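Local coordinates for protein phosphoribosylaminoimidazole carboxylase, ATPase subunit (PDB 3V4S) that probably catalyses the ATP- and bicarbonate-dependent carboxylation of aminoimidazole ribonucleotide to its N5-carboxyamino form in purine biosynthesis, at residues S198-R203 against T257-M262; V214-H219 against P230-E235; G37-V42 against V54-I59. One frame throughout, in Å; residues are numbered along the deposited sequence.

Following the chain from the N terminus, contact 3 comes first: 37-42 and 54-59 pair side by side in the parallel sheet of the preATP-grasp domain, closing a short loop. Contact 1 opens later, in the ATP-grasp domain, when strand 195-203 is laid down, and closes only when strand 256-264 returns beside it. Contact 2 is nested inside that long loop, 214-219 meeting 230-235 just after a hairpin. Contacts 1 and 2 belong to one antiparallel sheet and touch directly, through Ser198 and Val199 against Val214, Ala215 and Asn217. Contact 3 stands apart, its centre about 26 Å from that of contact 1 and about 35 Å from that of contact 2.

Contact 1 of 3, residues S198-R203 against T257-M262; sequences SVIVIR and TLAVEM. With MG (magnesium ion), chain G.
Val199 and Val201 pair with Val260 and Leu258 in two antiparallel hydrogen-bonded pairs, joining neighbouring strands 195-203 and 256-264 of the large antiparallel sheet of the ATP-grasp domain. Of the four bonds, the straightest, Val201 N to Leu258 O, is 2.8 Å long and lies in the carbonyl plane. Between these pairs, Ile200 faces Ala259 in a non-hydrogen-bonded pair. From CB of Ile200 the chain forks. CG2, anti to the backbone N, crosses to Thr257 CG2 at 3.6 Å. The other branch starts at CG1, beside the backbone N (chi1 -52°), and bends again so that CD1 reaches Ala259 CB at 3.5 Å, tighter than usual van der Waals contact. His280 covers this same face. Ile202 lies alongside Thr257 with its CD1 3.3 Å from Thr257 OG1, a hydroxyl that is hydrogen-bonded to His298. On the other face, Val201 CG1 packs 3.7 Å from Leu258 CB, and the Val199 and Val260 side chains meet helix 235-251. Farther along the strand, the extended side chain of Glu261 carries its carboxylate to a magnesium ion, which Glu274 also binds. Glu261 OE1 is also hydrogen-bonded to Asn273. Both carboxylate oxygens of Glu261 bind the magnesium, OE1 at 2.3 Å and OE2 at 2.6 Å.

Contact 2 of 3, residues V214-H219 against P230-E235; sequences VAENIH and PARITE. With ATP (adenosine-5'-triphosphate), chain F.
Glu216 and Arg232 face each other across a side-on bidentate salt bridge, their side chains crossing obliquely and the carboxylate and guanidinium planes turned 30° apart. Arg232 NE gives its N-H to Glu216 OE1 at 2.9 Å, and Arg232 NH1 meets Glu216 OE2 at 2.8 Å in an almost straight bond. Both oxygens lie close to the guanidinium plane and are approached on their syn sides. Glu216 OE1 is gripped again, from its anti side, by the backbone N of Arg232 at 3.1 Å. A chi1 of 169° sets CG of Glu216 opposite the main-chain N, and the extended chain beyond it reaches the loop; Arg232 bends at chi3 to turn its edge back toward the carboxylate. Lys195 adds a second salt bridge to Glu216 OE2, so two positive groups would probably favour the ionised carboxylate. Nearer the backbones, Ala231 CB sits 3.6 Å from Glu216 CB, and Ala231 N bonds to Val214 O at 3.2 Å. Val214 CG1 touches Ala231 CB and, crossing at about a right angle, Ile233 CD1. At the end of 214-219, His219 has the ATP ribose O3' over one ring face. The contact thus fastens the loop leaving strand 223-229 to strand 209-220, whose other neighbour is strand 195-203, while Thr234 caps the N terminus of helix 235-251 and Val214 packs on that helix.

Contact 3 of 3, residues G37-V42 against V54-I59; sequences GYKIAV and VADIEI
Asp56 OD1 accepts the backbone N-H of Ile40 at 2.9 Å, using the anti lone pair, where a carboxylate stands in for the main-chain carbonyl of a strand partner. CG of Asp56 lies beside its own backbone N (chi1 -59°), which turns the carboxylate back onto the start of strand 39-44. Lys39 crosses Asp56 at about a right angle: its chain bends at chi3 and brings CE to 3.8 Å from Asp56 CG, although the ammonium group does not contact the carboxylate. Regular parallel pairing begins with Ala41 opposite Ile57. Ile40 O takes the N-H of Ile57 at 3.0 Å and a weak, strongly bent bond from Asp56 N, so two successive amides converge on one carbonyl. Val42 uses both its main-chain groups: its N gives to Ile57 O, and its O accepts from Ile59 N at 2.8 Å. Side chains fill in around this ladder. Ala55 CB fits between Ile40 CG2 at 3.7 Å and Val42 CG1 at 3.8 Å, while on the other face Ala41 CB meets Ile57 CB at 4.0 Å.

A second shell lies behind these groups. Lys34, near the end of helix 24-35, positions Asp56 through a salt bridge to OD1; farther along the strand, Glu58 OE1 is hydrogen-bonded to the backbone N of Asn48. Gly37 ends that helix with a Schellman motif, its positive phi turning the chain toward strand 39-44. The pairing builds the edge of a Rossmann-like parallel sheet: within this chain, strand 57-60 is outermost, followed by 39-44 and 16-20. Ile40 and Val54 pack on helix 24-35, whereas Ala41, Ile57 and Ile59 face helix 68-75.

Contact 1 of 3, residues S198-R203 against T257-M262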
loop_
_atom_site.group_PDB
_atom_site.type_symbol
_atom_site.label_atom_id
_atom_site.label_comp_id
_atom_site.label_asym_id
_atom_site.label_seq_id
_atom_site.Cartn_x
_atom_site.Cartn_y
_atom_site.Cartn_z
ATOM N N SER B 198 -12.078 18.120 -7.842
ATOM C CA SER B 198 -11.985 17.013 -8.769
ATOM C C SER B 198 -12.635 15.778 -8.190
ATOM O O SER B 198 -12.782 15.629 -6.952
ATOM C CB SER B 198 -10.527 16.734 -9.140
ATOM O OG SER B 198 -9.803 16.251 -8.024
ATOM N N VAL B 199 -13.012 14.897 -9.108
ATOM C CA VAL B 199 -13.658 13.648 -8.809
ATOM C C VAL B 199 -13.018 12.597 -9.702
ATOM O O VAL B 199 -12.838 12.820 -10.921
ATOM C CB VAL B 199 -15.170 13.736 -9.125
ATOM C CG1 VAL B 199 -15.861 12.447 -8.760
ATOM C CG2 VAL B 199 -15.810 14.878 -8.353
ATOM N N ILE B 200 -12.614 11.484 -9.082
ATOM C CA ILE B 200 -12.034 10.356 -9.793
ATOM C C ILE B 200 -13.105 9.283 -9.887
ATOM O O ILE B 200 -13.624 8.826 -8.862
ATOM C CB ILE B 200 -10.812 9.760 -9.048
ATOM C CG1 ILE B 200 -9.753 10.824 -8.683
ATOM C CG2 ILE B 200 -10.232 8.574 -9.810
ATOM C CD1 ILE B 200 -8.980 11.447 -9.811
ATOM N N VAL B 201 -13.451 8.884 -11.102
ATOM C CA VAL B 201 -14.473 7.875 -11.268
ATOM C C VAL B 201 -13.813 6.661 -11.896
ATOM O O VAL B 201 -12.965 6.805 -12.770
ATOM C CB VAL B 201 -15.692 8.406 -12.087
ATOM C CG1 VAL B 201 -15.269 8.885 -13.469
ATOM C CG2 VAL B 201 -16.772 7.341 -12.205
ATOM N N ILE B 202 -14.179 5.472 -11.430
ATOM C CA ILE B 202 -13.612 4.225 -11.932
ATOM C C ILE B 202 -14.720 3.363 -12.473
ATOM O O ILE B 202 -15.766 3.247 -11.839
ATOM C CB ILE B 202 -12.928 3.407 -10.808
ATOM C CG1 ILE B 202 -12.040 4.301 -9.929
ATOM C CG2 ILE B 202 -12.185 2.219 -11.400
ATOM C CD1 ILE B 202 -10.663 4.587 -10.500
ATOM N N ARG B 203 -14.500 2.752 -13.631
ATOM C CA ARG B 203 -15.488 1.827 -14.182
ATOM C C ARG B 203 -14.771 0.622 -14.746
ATOM O O ARG B 203 -13.803 0.767 -15.499
ATOM C CB ARG B 203 -16.383 2.517 -15.241
ATOM C CG ARG B 203 -17.513 1.651 -15.810
ATOM C CD ARG B 203 -18.475 2.427 -16.732
ATOM N NE ARG B 203 -19.352 1.500 -17.454
ATOM C CZ ARG B 203 -19.101 0.950 -18.652
ATOM N NH1 ARG B 203 -18.003 1.240 -19.344
ATOM N NH2 ARG B 203 -19.978 0.098 -19.178
ATOM N N THR B 257 -9.937 4.509 -15.410
ATOM C CA THR B 257 -10.005 5.647 -14.492
ATOM C C THR B 257 -10.262 6.934 -15.257
ATOM O O THR B 257 -9.713 7.140 -16.340
ATOM C CB THR B 257 -8.689 5.773 -13.680
ATOM O OG1 THR B 257 -8.486 4.569 -12.940
ATOM C CG2 THR B 257 -8.730 6.962 -12.700
ATOM N N LEU B 258 -11.098 7.799 -14.689
ATOM C CA LEU B 258 -11.287 9.130 -15.238
ATOM C C LEU B 258 -11.251 10.154 -14.117
ATOM O O LEU B 258 -12.005 10.052 -13.147
ATOM C CB LEU B 258 -12.606 9.218 -16.022
ATOM C CG LEU B 258 -12.961 10.488 -16.792
ATOM C CD1 LEU B 258 -11.997 10.742 -17.955
ATOM C CD2 LEU B 258 -14.386 10.338 -17.300
ATOM N N ALA B 259 -10.339 11.112 -14.252
ATOM C CA ALA B 259 -10.233 12.229 -13.342
ATOM C C ALA B 259 -10.967 13.390 -14.009
ATOM O O ALA B 259 -10.700 13.705 -15.179
ATOM C CB ALA B 259 -8.766 12.598 -13.103
ATOM N N VAL B 260 -11.873 14.021 -13.253
ATOM C CA VAL B 260 -12.686 15.140 -13.740
ATOM C C VAL B 260 -12.358 16.371 -12.916
ATOM O O VAL B 260 -12.675 16.417 -11.723
ATOM C CB VAL B 260 -14.202 14.816 -13.649
ATOM C CG1 VAL B 260 -15.041 15.921 -14.287
ATOM C CG2 VAL B 260 -14.505 13.475 -14.319
ATOM N N GLU B 261 -11.710 17.361 -13.537
ATOM C CA GLU B 261 -11.439 18.633 -12.871
ATOM C C GLU B 261 -12.595 19.602 -13.101
ATOM O O GLU B 261 -13.086 19.734 -14.231
ATOM C CB GLU B 261 -10.171 19.286 -13.416
ATOM C CG GLU B 261 -8.888 18.509 -13.205
ATOM C CD GLU B 261 -7.668 19.287 -13.680
ATOM O OE1 GLU B 261 -7.769 20.497 -14.029
ATOM O OE2 GLU B 261 -6.590 18.696 -13.715
ATOM N N MET B 262 -12.962 20.327 -12.045
ATOM C CA MET B 262 -14.165 21.157 -12.024
ATOM C C MET B 262 -13.942 22.507 -11.379
ATOM O O MET B 262 -13.034 22.685 -10.548
ATOM C CB MET B 262 -15.279 20.432 -11.275
ATOM C CG MET B 262 -15.788 19.191 -11.977
ATOM S SD MET B 262 -16.791 18.249 -10.819
ATOM C CE MET B 262 -17.252 16.839 -11.804
HETATM MG MG MG G . -5.639 20.888 -14.817
HETATM O O HOH W 1 -5.159 21.861 -13.178
#

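Contact 2 of 3, residues V214-H219 against P230-E235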
loop_
_atom_site.group_PDB
_atom_site.type_symbol
_atom_site.label_atom_id
_atom_site.label_comp_id
_atom_site.label_asym_id
_atom_site.label_seq_id
_atom_site.Cartn_x
_atom_site.Cartn_y
_atom_site.Cartn_z
ATOM N N VAL B 214 -15.024 13.841 -3.351
ATOM C CA VAL B 214 -14.638 15.072 -4.035
ATOM C C VAL B 214 -13.479 15.720 -3.284
ATOM O O VAL B 214 -13.531 15.870 -2.071
ATOM C CB VAL B 214 -15.828 16.058 -4.130
ATOM C CG1 VAL B 214 -15.394 17.358 -4.790
ATOM C CG2 VAL B 214 -17.005 15.413 -4.860
ATOM N N ALA B 215 -12.439 16.091 -4.026
ATOM C CA ALA B 215 -11.257 16.729 -3.478
ATOM C C ALA B 215 -11.281 18.192 -3.840
ATOM O O ALA B 215 -11.643 18.546 -4.960
ATOM C CB ALA B 215 -10.002 16.089 -4.058
ATOM N N GLU B 216 -10.899 19.037 -2.892
ATOM C CA GLU B 216 -10.714 20.452 -3.166
ATOM C C GLU B 216 -9.244 20.685 -3.485
ATOM O O GLU B 216 -8.355 20.356 -2.669
ATOM C CB GLU B 216 -11.144 21.283 -1.961
ATOM C CG GLU B 216 -10.750 22.737 -2.042
ATOM C CD GLU B 216 -10.935 23.460 -0.732
ATOM O OE1 GLU B 216 -11.576 22.908 0.202
ATOM O OE2 GLU B 216 -10.409 24.582 -0.643
ATOM N N ASN B 217 -8.989 21.251 -4.664
ATOM C CA ASN B 217 -7.633 21.381 -5.176
ATOM C C ASN B 217 -7.106 22.811 -5.167
ATOM O O ASN B 217 -7.801 23.761 -5.547
ATOM C CB ASN B 217 -7.546 20.787 -6.585
ATOM C CG ASN B 217 -7.860 19.304 -6.603
ATOM O OD1 ASN B 217 -7.434 18.545 -5.705
ATOM N ND2 ASN B 217 -8.613 18.873 -7.618
ATOM N N ILE B 218 -5.868 22.955 -4.723
ATOM C CA ILE B 218 -5.221 24.248 -4.705
ATOM C C ILE B 218 -4.010 24.164 -5.619
ATOM O O ILE B 218 -3.127 23.301 -5.444
ATOM C CB ILE B 218 -4.860 24.708 -3.273
ATOM C CG1 ILE B 218 -6.141 24.877 -2.432
ATOM C CG2 ILE B 218 -4.054 26.002 -3.312
ATOM C CD1 ILE B 218 -5.946 25.502 -1.060
ATOM N N HIS B 219 -4.005 25.039 -6.620
ATOM C CA HIS B 219 -2.920 25.109 -7.584
ATOM C C HIS B 219 -2.098 26.331 -7.291
ATOM O O HIS B 219 -2.631 27.336 -6.820
ATOM C CB HIS B 219 -3.494 25.190 -8.993
ATOM C CG HIS B 219 -4.175 23.928 -9.447
ATOM N ND1 HIS B 219 -5.498 23.738 -9.330
ATOM C CD2 HIS B 219 -3.662 22.771 -10.028
ATOM C CE1 HIS B 219 -5.827 22.530 -9.830
ATOM N NE2 HIS B 219 -4.702 21.939 -10.253
ATOM N N PRO B 230 -12.341 15.761 3.056
ATOM C CA PRO B 230 -13.401 16.173 2.116
ATOM C C PRO B 230 -13.239 17.616 1.651
ATOM O O PRO B 230 -12.783 18.471 2.416
ATOM C CB PRO B 230 -14.700 16.039 2.940
ATOM C CG PRO B 230 -14.324 15.306 4.186
ATOM C CD PRO B 230 -12.869 15.620 4.423
ATOM N N ALA B 231 -13.581 17.872 0.393
ATOM C CA ALA B 231 -13.592 19.245 -0.128
ATOM C C ALA B 231 -14.492 20.096 0.771
ATOM O O ALA B 231 -15.536 19.616 1.224
ATOM C CB ALA B 231 -14.102 19.263 -1.565
ATOM N N ARG B 232 -14.077 21.329 1.052
ATOM C CA ARG B 232 -14.849 22.220 1.924
ATOM C C ARG B 232 -15.939 22.908 1.112
ATOM O O ARG B 232 -15.832 24.073 0.753
ATOM C CB ARG B 232 -13.935 23.224 2.621
ATOM C CG ARG B 232 -12.929 22.546 3.546
ATOM C CD ARG B 232 -11.842 23.494 3.994
ATOM N NE ARG B 232 -11.096 24.043 2.867
ATOM C CZ ARG B 232 -10.075 24.882 2.992
ATOM N NH1 ARG B 232 -9.447 25.330 1.915
ATOM N NH2 ARG B 232 -9.684 25.276 4.193
ATOM N N ILE B 233 -16.968 22.136 0.800
ATOM C CA ILE B 233 -18.072 22.560 -0.065
ATOM C C ILE B 233 -19.352 21.993 0.525
ATOM O O ILE B 233 -19.308 21.170 1.436
ATOM C CB ILE B 233 -17.901 22.070 -1.536
ATOM C CG1 ILE B 233 -17.877 20.533 -1.620
ATOM C CG2 ILE B 233 -16.655 22.679 -2.169
ATOM C CD1 ILE B 233 -17.861 19.994 -3.039
ATOM N N THR B 234 -20.496 22.420 0.004
ATOM C CA THR B 234 -21.774 21.952 0.517
ATOM C C THR B 234 -21.999 20.512 0.099
ATOM O O THR B 234 -21.502 20.076 -0.949
ATOM C CB THR B 234 -22.938 22.789 -0.050
ATOM O OG1 THR B 234 -22.946 22.673 -1.480
ATOM C CG2 THR B 234 -22.805 24.258 0.362
ATOM N N GLU B 235 -22.759 19.783 0.912
ATOM C CA GLU B 235 -23.254 18.459 0.541
ATOM C C GLU B 235 -23.907 18.470 -0.850
ATOM O O GLU B 235 -23.748 17.523 -1.617
ATOM C CB GLU B 235 -24.222 17.933 1.612
ATOM C CG GLU B 235 -24.887 16.597 1.298
ATOM C CD GLU B 235 -23.998 15.389 1.549
ATOM O OE1 GLU B 235 -24.466 14.436 2.212
ATOM O OE2 GLU B 235 -22.839 15.373 1.083
HETATM P PG ATP F . -2.655 20.059 -15.771
HETATM O O1G ATP F . -3.745 19.674 -14.803
HETATM O O2G ATP F . -1.260 20.138 -15.185
HETATM O O3G ATP F . -2.719 19.310 -17.073
HETATM P PB ATP F . -3.179 22.264 -17.587
HETATM O O1B ATP F . -1.812 22.634 -18.087
HETATM O O2B ATP F . -4.109 21.482 -18.459
HETATM O O3B ATP F . -3.035 21.614 -16.098
HETATM P PA ATP F . -5.528 23.751 -16.874
HETATM O O1A ATP F . -5.888 22.595 -15.968
HETATM O O2A ATP F . -6.396 24.060 -18.067
HETATM O O3A ATP F . -3.972 23.647 -17.319
HETATM O "O5'" ATP F . -5.431 25.067 -15.974
HETATM C "C5'" ATP F . -4.520 25.105 -14.877
HETATM C "C4'" ATP F . -5.161 26.010 -13.836
HETATM O "O4'" ATP F . -5.402 27.315 -14.397
HETATM C "C3'" ATP F . -6.534 25.510 -13.396
HETATM O "O3'" ATP F . -6.500 24.455 -12.417
HETATM C "C2'" ATP F . -7.195 26.803 -12.941
HETATM O "O2'" ATP F . -6.803 27.141 -11.607
HETATM C "C1'" ATP F . -6.643 27.849 -13.917
HETATM N N9 ATP F . -7.621 28.002 -15.027
HETATM C C8 ATP F . -7.604 27.347 -16.212
HETATM N N7 ATP F . -8.670 27.702 -16.975
HETATM C C5 ATP F . -9.387 28.615 -16.285
HETATM C C6 ATP F . -10.619 29.413 -16.499
HETATM N N6 ATP F . -11.335 29.324 -17.646
HETATM N N1 ATP F . -11.013 30.250 -15.505
HETATM C C2 ATP F . -10.331 30.376 -14.348
HETATM N N3 ATP F . -9.212 29.680 -14.090
HETATM C C4 ATP F . -8.693 28.806 -14.997
#

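Contact 3 of 3, residues G37-V42 against V54-I59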
loop_
_atom_site.group_PDB
_atom_site.type_symbol
_atom_site.label_atom_id
_atom_site.label_comp_id
_atom_site.label_asym_id
_atom_site.label_seq_id
_atom_site.Cartn_x
_atom_site.Cartn_y
_atom_site.Cartn_z
ATOM N N GLY B 37 -0.368 -9.834 -6.565
ATOM C CA GLY B 37 0.396 -10.916 -7.191
ATOM C C GLY B 37 0.487 -10.896 -8.718
ATOM O O GLY B 37 0.830 -11.908 -9.335
ATOM N N TYR B 38 0.193 -9.753 -9.329
ATOM C CA TYR B 38 0.409 -9.578 -10.765
ATOM C C TYR B 38 1.873 -9.327 -11.047
ATOM O O TYR B 38 2.570 -8.740 -10.220
ATOM C CB TYR B 38 -0.382 -8.384 -11.292
ATOM C CG TYR B 38 -1.857 -8.610 -11.337
ATOM C CD1 TYR B 38 -2.446 -9.310 -12.401
ATOM C CD2 TYR B 38 -2.686 -8.111 -10.334
ATOM C CE1 TYR B 38 -3.822 -9.521 -12.449
ATOM C CE2 TYR B 38 -4.063 -8.322 -10.367
ATOM C CZ TYR B 38 -4.625 -9.029 -11.429
ATOM O OH TYR B 38 -5.997 -9.227 -11.465
ATOM N N LYS B 39 2.323 -9.766 -12.227
ATOM C CA LYS B 39 3.605 -9.358 -12.788
ATOM C C LYS B 39 3.416 -8.077 -13.580
ATOM O O LYS B 39 2.302 -7.775 -14.026
ATOM C CB LYS B 39 4.196 -10.454 -13.686
ATOM C CG LYS B 39 4.542 -11.761 -12.951
ATOM C CD LYS B 39 5.415 -12.667 -13.817
ATOM C CE LYS B 39 6.861 -12.157 -13.855
ATOM N NZ LYS B 39 7.784 -12.768 -14.872
ATOM N N ILE B 40 4.514 -7.346 -13.765
ATOM C CA ILE B 40 4.506 -6.027 -14.402
ATOM C C ILE B 40 5.584 -5.908 -15.470
ATOM O O ILE B 40 6.760 -6.174 -15.212
ATOM C CB ILE B 40 4.730 -4.867 -13.372
ATOM C CG1 ILE B 40 3.607 -4.798 -12.348
ATOM C CG2 ILE B 40 4.831 -3.522 -14.089
ATOM C CD1 ILE B 40 2.268 -4.363 -12.928
ATOM N N ALA B 41 5.167 -5.492 -16.660
ATOM C CA ALA B 41 6.077 -5.106 -17.714
ATOM C C ALA B 41 5.858 -3.627 -18.024
ATOM O O ALA B 41 4.721 -3.156 -18.034
ATOM C CB ALA B 41 5.848 -5.967 -18.951
ATOM N N VAL B 42 6.942 -2.890 -18.254
ATOM C CA VAL B 42 6.828 -1.459 -18.556
ATOM C C VAL B 42 7.632 -1.071 -19.803
ATOM O O VAL B 42 8.744 -1.555 -20.013
ATOM C CB VAL B 42 7.218 -0.563 -17.342
ATOM C CG1 VAL B 42 8.673 -0.757 -16.912
ATOM C CG2 VAL B 42 6.938 0.909 -17.633
ATOM N N VAL B 54 10.135 -1.044 -10.121
ATOM C CA VAL B 54 9.186 -1.932 -9.453
ATOM C C VAL B 54 8.624 -2.997 -10.407
ATOM O O VAL B 54 7.803 -3.816 -10.018
ATOM C CB VAL B 54 8.043 -1.122 -8.780
ATOM C CG1 VAL B 54 7.353 -0.221 -9.782
ATOM C CG2 VAL B 54 7.022 -2.054 -8.162
ATOM N N ALA B 55 9.079 -2.992 -11.655
ATOM C CA ALA B 55 8.541 -3.886 -12.678
ATOM C C ALA B 55 9.370 -5.163 -12.820
ATOM O O ALA B 55 10.556 -5.146 -12.563
ATOM C CB ALA B 55 8.480 -3.149 -14.008
ATOM N N ASP B 56 8.745 -6.259 -13.255
ATOM C CA ASP B 56 9.468 -7.495 -13.554
ATOM C C ASP B 56 10.249 -7.417 -14.865
ATOM O O ASP B 56 11.362 -7.922 -14.955
ATOM C CB ASP B 56 8.507 -8.675 -13.584
ATOM C CG ASP B 56 7.787 -8.856 -12.268
ATOM O OD1 ASP B 56 6.664 -8.344 -12.136
ATOM O OD2 ASP B 56 8.348 -9.496 -11.356
ATOM N N ILE B 57 9.665 -6.768 -15.868
ATOM C CA ILE B 57 10.279 -6.655 -17.194
ATOM C C ILE B 57 10.320 -5.180 -17.599
ATOM O O ILE B 57 9.303 -4.496 -17.552
ATOM C CB ILE B 57 9.489 -7.466 -18.256
ATOM C CG1 ILE B 57 9.507 -8.960 -17.920
ATOM C CG2 ILE B 57 10.041 -7.214 -19.658
ATOM C CD1 ILE B 57 8.302 -9.746 -18.409
ATOM N N GLU B 58 11.495 -4.700 -17.997
ATOM C CA GLU B 58 11.662 -3.339 -18.495
ATOM C C GLU B 58 11.980 -3.350 -19.992
ATOM O O GLU B 58 12.904 -4.034 -20.413
ATOM C CB GLU B 58 12.774 -2.629 -17.723
ATOM C CG GLU B 58 13.060 -1.204 -18.189
ATOM C CD GLU B 58 14.256 -0.598 -17.479
ATOM O OE1 GLU B 58 14.382 0.641 -17.449
ATOM O OE2 GLU B 58 15.072 -1.359 -16.936
ATOM N N ILE B 59 11.206 -2.604 -20.782
ATOM C CA ILE B 59 11.495 -2.390 -22.208
ATOM C C ILE B 59 11.888 -0.927 -22.404
ATOM O O ILE B 59 11.055 -0.035 -22.274
ATOM C CB ILE B 59 10.288 -2.753 -23.110
ATOM C CG1 ILE B 59 9.970 -4.247 -23.012
ATOM C CG2 ILE B 59 10.543 -2.378 -24.573
ATOM C CD1 ILE B 59 8.570 -4.599 -23.473
#